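Local coordinates for gdp-l-fucose synthetase (Naegleria fowleri, PDB 6AQZ), which probably makes GDP-L-fucose from a GDP-4-keto-6-deoxymannose precursor as an NADP-binding oxidoreductase of the NAD-dependent epimerase/dehydratase family, at residues E257-E269 with Q299-R311. Sequence-based numbering, arbitrary orientation.
Sequences EEPIMLCVSEEDE and QYKKTSSNAKFLR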
loop_
_atom_site.group_PDB
_atom_site.type_symbol
_atom_site.label_atom_id
_atom_site.label_comp_id
_atom_site.label_asym_id
_atom_site.label_seq_id
_atom_site.Cartn_x
_atom_site.Cartn_y
_atom_site.Cartn_z
ATOM N N GLU A 257 0.046 5.822 -18.687
ATOM C CA GLU A 257 -0.027 5.780 -17.237
ATOM C C GLU A 257 1.094 4.944 -16.624
ATOM O O GLU A 257 1.256 4.967 -15.404
ATOM C CB GLU A 257 -1.403 5.252 -16.797
ATOM C CG GLU A 257 -1.573 3.720 -16.964
ATOM C CD GLU A 257 -2.925 3.159 -16.474
ATOM O OE1 GLU A 257 -3.704 3.853 -15.787
ATOM O OE2 GLU A 257 -3.222 1.997 -16.808
ATOM N N GLU A 258 1.856 4.195 -17.430
ATOM C CA GLU A 258 2.996 3.450 -16.897
ATOM C C GLU A 258 4.106 4.421 -16.508
ATOM O O GLU A 258 4.391 5.359 -17.260
ATOM C CB GLU A 258 3.552 2.477 -17.938
ATOM C CG GLU A 258 2.524 1.543 -18.518
ATOM C CD GLU A 258 1.926 0.618 -17.475
ATOM O OE1 GLU A 258 2.654 0.226 -16.523
ATOM O OE2 GLU A 258 0.717 0.307 -17.602
ATOM N N PRO A 259 4.767 4.217 -15.365
ATOM C CA PRO A 259 5.893 5.100 -15.016
ATOM C C PRO A 259 6.985 4.972 -16.056
ATOM O O PRO A 259 7.134 3.935 -16.694
ATOM C CB PRO A 259 6.356 4.583 -13.651
ATOM C CG PRO A 259 5.798 3.187 -13.535
ATOM C CD PRO A 259 4.539 3.159 -14.359
ATOM N N ILE A 260 7.724 6.056 -16.266
ATOM C CA ILE A 260 8.865 6.055 -17.177
ATOM C C ILE A 260 10.099 6.397 -16.363
ATOM O O ILE A 260 10.105 7.382 -15.620
ATOM C CB ILE A 260 8.675 7.031 -18.354
ATOM C CG1 ILE A 260 9.897 7.014 -19.262
ATOM C CG2 ILE A 260 8.402 8.463 -17.891
ATOM C CD1 ILE A 260 9.711 7.860 -20.540
ATOM N N MET A 261 11.132 5.572 -16.479
ATOM C CA MET A 261 12.348 5.851 -15.742
ATOM C C MET A 261 13.150 7.005 -16.320
ATOM O O MET A 261 13.265 7.169 -17.536
ATOM C CB MET A 261 13.192 4.611 -15.641
ATOM C CG MET A 261 12.527 3.855 -14.569
ATOM S SD MET A 261 13.679 2.953 -13.630
ATOM C CE MET A 261 13.480 1.431 -14.576
ATOM N N LEU A 262 13.691 7.813 -15.418
ATOM C CA LEU A 262 14.604 8.897 -15.770
ATOM C C LEU A 262 15.968 8.515 -15.213
ATOM O O LEU A 262 16.209 8.635 -14.009
ATOM C CB LEU A 262 14.115 10.213 -15.190
ATOM C CG LEU A 262 12.660 10.646 -15.425
ATOM C CD1 LEU A 262 12.432 12.086 -14.909
ATOM C CD2 LEU A 262 12.262 10.512 -16.879
ATOM N N CYS A 263 16.861 8.053 -16.082
ATOM C CA CYS A 263 18.199 7.681 -15.649
ATOM C C CYS A 263 19.129 7.740 -16.850
ATOM O O CYS A 263 18.737 8.113 -17.958
ATOM C CB CYS A 263 18.237 6.298 -15.006
ATOM S SG CYS A 263 17.906 4.969 -16.149
ATOM N N VAL A 264 20.389 7.416 -16.605
ATOM C CA VAL A 264 21.393 7.420 -17.634
ATOM C C VAL A 264 21.593 5.987 -18.102
ATOM O O VAL A 264 21.147 5.035 -17.466
ATOM C CB VAL A 264 22.714 8.037 -17.133
ATOM C CG1 VAL A 264 22.478 9.444 -16.621
ATOM C CG2 VAL A 264 23.292 7.170 -16.039
ATOM N N SER A 265 22.277 5.827 -19.230
ATOM C CA SER A 265 22.556 4.503 -19.760
ATOM C C SER A 265 23.520 3.763 -18.838
ATOM O O SER A 265 24.154 4.348 -17.951
ATOM C CB SER A 265 23.152 4.595 -21.162
ATOM O OG SER A 265 24.501 5.031 -21.098
ATOM N N GLU A 266 23.630 2.456 -19.057
ATOM C CA GLU A 266 24.571 1.671 -18.270
ATOM C C GLU A 266 26.003 2.110 -18.531
ATOM O O GLU A 266 26.836 2.057 -17.621
ATOM C CB GLU A 266 24.401 0.179 -18.547
ATOM C CG GLU A 266 25.229 -0.728 -17.637
ATOM C CD GLU A 266 24.815 -2.194 -17.738
ATOM O OE1 GLU A 266 23.662 -2.465 -18.156
ATOM O OE2 GLU A 266 25.638 -3.075 -17.404
ATOM N N GLU A 267 26.312 2.534 -19.762
ATOM C CA GLU A 267 27.668 2.996 -20.058
ATOM C C GLU A 267 28.054 4.214 -19.223
ATOM O O GLU A 267 29.228 4.385 -18.892
ATOM C CB GLU A 267 27.813 3.319 -21.549
ATOM N N ASP A 268 27.087 5.034 -18.830
ATOM C CA ASP A 268 27.367 6.270 -18.113
ATOM C C ASP A 268 27.434 6.080 -16.599
ATOM O O ASP A 268 27.504 7.070 -15.868
ATOM C CB ASP A 268 26.331 7.342 -18.474
ATOM C CG ASP A 268 26.484 7.844 -19.906
ATOM O OD1 ASP A 268 27.609 7.796 -20.437
ATOM O OD2 ASP A 268 25.476 8.293 -20.496
ATOM N N GLU A 269 27.372 4.843 -16.111
ATOM C CA GLU A 269 27.495 4.599 -14.678
ATOM C C GLU A 269 28.917 4.920 -14.202
ATOM O O GLU A 269 29.903 4.528 -14.832
ATOM C CB GLU A 269 27.120 3.155 -14.355
ATOM C CG GLU A 269 28.125 2.131 -14.853
ATOM C CD GLU A 269 27.543 0.743 -14.896
ATOM O OE1 GLU A 269 26.418 0.561 -14.364
ATOM O OE2 GLU A 269 28.204 -0.154 -15.466
ATOM N N GLN A 299 25.971 -2.980 -2.688
ATOM C CA GLN A 299 26.215 -3.928 -3.766
ATOM C C GLN A 299 26.867 -3.228 -4.957
ATOM O O GLN A 299 26.726 -2.017 -5.161
ATOM C CB GLN A 299 24.927 -4.646 -4.186
ATOM C CG GLN A 299 23.942 -3.840 -5.004
ATOM C CD GLN A 299 22.721 -4.659 -5.378
ATOM O OE1 GLN A 299 22.838 -5.750 -5.939
ATOM N NE2 GLN A 299 21.544 -4.143 -5.056
ATOM N N TYR A 300 27.604 -4.020 -5.737
ATOM C CA TYR A 300 28.442 -3.475 -6.798
ATOM C C TYR A 300 27.617 -2.745 -7.858
ATOM O O TYR A 300 27.897 -1.580 -8.177
ATOM C CB TYR A 300 29.265 -4.610 -7.399
ATOM C CG TYR A 300 30.200 -4.227 -8.512
ATOM C CD1 TYR A 300 31.174 -3.241 -8.342
ATOM C CD2 TYR A 300 30.134 -4.880 -9.731
ATOM C CE1 TYR A 300 32.036 -2.909 -9.378
ATOM C CE2 TYR A 300 30.984 -4.560 -10.760
ATOM C CZ TYR A 300 31.930 -3.586 -10.587
ATOM O OH TYR A 300 32.752 -3.309 -11.647
ATOM N N LYS A 301 26.580 -3.402 -8.402
ATOM C CA LYS A 301 25.753 -2.837 -9.464
ATOM C C LYS A 301 24.274 -2.886 -9.089
ATOM O O LYS A 301 23.802 -3.854 -8.489
ATOM C CB LYS A 301 25.990 -3.572 -10.807
ATOM C CG LYS A 301 27.174 -3.039 -11.631
ATOM C CD LYS A 301 27.570 -3.955 -12.798
ATOM C CE LYS A 301 26.549 -3.947 -13.933
ATOM N NZ LYS A 301 26.489 -2.644 -14.654
ATOM N N LYS A 302 23.550 -1.827 -9.452
ATOM C CA LYS A 302 22.114 -1.709 -9.217
ATOM C C LYS A 302 21.497 -1.022 -10.435
ATOM O O LYS A 302 20.870 0.030 -10.340
ATOM C CB LYS A 302 21.817 -0.936 -7.934
ATOM N N THR A 303 21.673 -1.642 -11.603
ATOM C CA THR A 303 21.394 -0.965 -12.864
ATOM C C THR A 303 19.901 -0.879 -13.133
ATOM O O THR A 303 19.177 -1.867 -13.011
ATOM C CB THR A 303 22.087 -1.677 -14.029
ATOM O OG1 THR A 303 23.506 -1.722 -13.813
ATOM C CG2 THR A 303 21.786 -0.964 -15.362
ATOM N N SER A 304 19.436 0.322 -13.456
ATOM C CA SER A 304 18.091 0.566 -13.950
ATOM C C SER A 304 18.160 0.864 -15.452
ATOM O O SER A 304 19.172 1.350 -15.954
ATOM C CB SER A 304 17.427 1.697 -13.161
ATOM O OG SER A 304 18.283 2.815 -13.035
ATOM N N SER A 305 17.110 0.500 -16.183
ATOM C CA SER A 305 17.078 0.634 -17.639
ATOM C C SER A 305 16.474 1.963 -18.074
ATOM O O SER A 305 15.422 2.365 -17.571
ATOM C CB SER A 305 16.282 -0.515 -18.264
ATOM O OG SER A 305 15.899 -0.212 -19.599
ATOM N N ASN A 306 17.144 2.650 -19.001
ATOM C CA ASN A 306 16.584 3.842 -19.624
ATOM C C ASN A 306 16.046 3.568 -21.025
ATOM O O ASN A 306 15.891 4.511 -21.813
ATOM C CB ASN A 306 17.618 4.968 -19.666
ATOM C CG ASN A 306 18.676 4.770 -20.727
ATOM O OD1 ASN A 306 19.084 3.656 -21.028
ATOM N ND2 ASN A 306 19.173 5.884 -21.268
ATOM N N ALA A 307 15.745 2.300 -21.339
ATOM C CA ALA A 307 15.327 1.936 -22.688
ATOM C C ALA A 307 14.078 2.692 -23.112
ATOM O O ALA A 307 13.946 3.066 -24.282
ATOM C CB ALA A 307 15.093 0.427 -22.785
ATOM N N LYS A 308 13.135 2.904 -22.194
ATOM C CA LYS A 308 11.872 3.512 -22.605
ATOM C C LYS A 308 12.066 4.971 -23.040
ATOM O O LYS A 308 11.607 5.384 -24.113
ATOM C CB LYS A 308 10.836 3.396 -21.489
ATOM C CG LYS A 308 9.533 4.038 -21.891
ATOM C CD LYS A 308 8.342 3.231 -21.458
ATOM C CE LYS A 308 8.039 3.411 -20.002
ATOM N NZ LYS A 308 6.749 2.786 -19.646
ATOM N N PHE A 309 12.743 5.765 -22.214
ATOM C CA PHE A 309 12.988 7.156 -22.560
ATOM C C PHE A 309 13.893 7.262 -23.781
ATOM O O PHE A 309 13.674 8.104 -24.662
ATOM C CB PHE A 309 13.604 7.888 -21.353
ATOM C CG PHE A 309 13.694 9.357 -21.536
ATOM C CD1 PHE A 309 14.775 9.920 -22.195
ATOM C CD2 PHE A 309 12.677 10.183 -21.088
ATOM C CE1 PHE A 309 14.864 11.298 -22.372
ATOM C CE2 PHE A 309 12.755 11.569 -21.270
ATOM C CZ PHE A 309 13.852 12.123 -21.915
ATOM N N LEU A 310 14.895 6.384 -23.872
ATOM C CA LEU A 310 15.774 6.395 -25.033
ATOM C C LEU A 310 15.004 6.056 -26.306
ATOM O O LEU A 310 15.278 6.603 -27.375
ATOM C CB LEU A 310 16.923 5.416 -24.808
ATOM C CG LEU A 310 17.837 5.259 -26.012
ATOM C CD1 LEU A 310 18.709 6.498 -26.139
ATOM C CD2 LEU A 310 18.664 4.010 -25.870
ATOM N N ARG A 311 14.041 5.148 -26.212
ATOM C CA ARG A 311 13.221 4.812 -27.368
ATOM C C ARG A 311 12.200 5.909 -27.663
ATOM O O ARG A 311 11.906 6.185 -28.831
ATOM C CB ARG A 311 12.556 3.447 -27.146
ATOM C CG ARG A 311 11.315 3.185 -27.970
ATOM C CD ARG A 311 10.747 1.757 -27.755
ATOM N NE ARG A 311 10.100 1.585 -26.449
ATOM C CZ ARG A 311 8.878 2.031 -26.166
ATOM N NH1 ARG A 311 8.174 2.685 -27.087
ATOM N NH2 ARG A 311 8.351 1.827 -24.969
#
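Ile-260 and Lys-308 face each other where strand 260-262 meets helix 307-311 nearly at a right angle (91°), their axes 7.4 Å apart; beyond them the two segments run in opposite directions, Cys-263 beside Asn-306 and Glu-266 beside Thr-303. Lys-308 lays its methylene chain across Ile-260 and bends so that NZ, whose strongest polar partner is Tyr-254 OH, also donates to Pro-259 O at 3.2 Å, from above the carbonyl plane. With CG1 anti to the backbone N (chi1 179°), Ile-260 sends CD1 to the ring edge of Phe-309, 3.8 Å from its CD2. Met-261 CE packs on Ser-305 O, and Cys-263 SG lies 3.5 Å from Asn-306 CB. At the far end a salt-bridge network centres on Lys-301 NZ: Glu-266 OE2, met from above its carboxylate plane, is 2.9 Å away, Glu-269 binds more weakly through both oxygens, and Thr-303 OG1 accepts a further bond. Ser-305 OG receives Ala-307 N in an ST turn leading into the helix. Strand 260-262 pairs in parallel with strand 184-194, where the Rossmann-type sheet branches toward strand 234-239 as well; Phe-309, edge-to-face with Phe-316 and with Trp-249 of helix 240-253, packs the short helix on that helix.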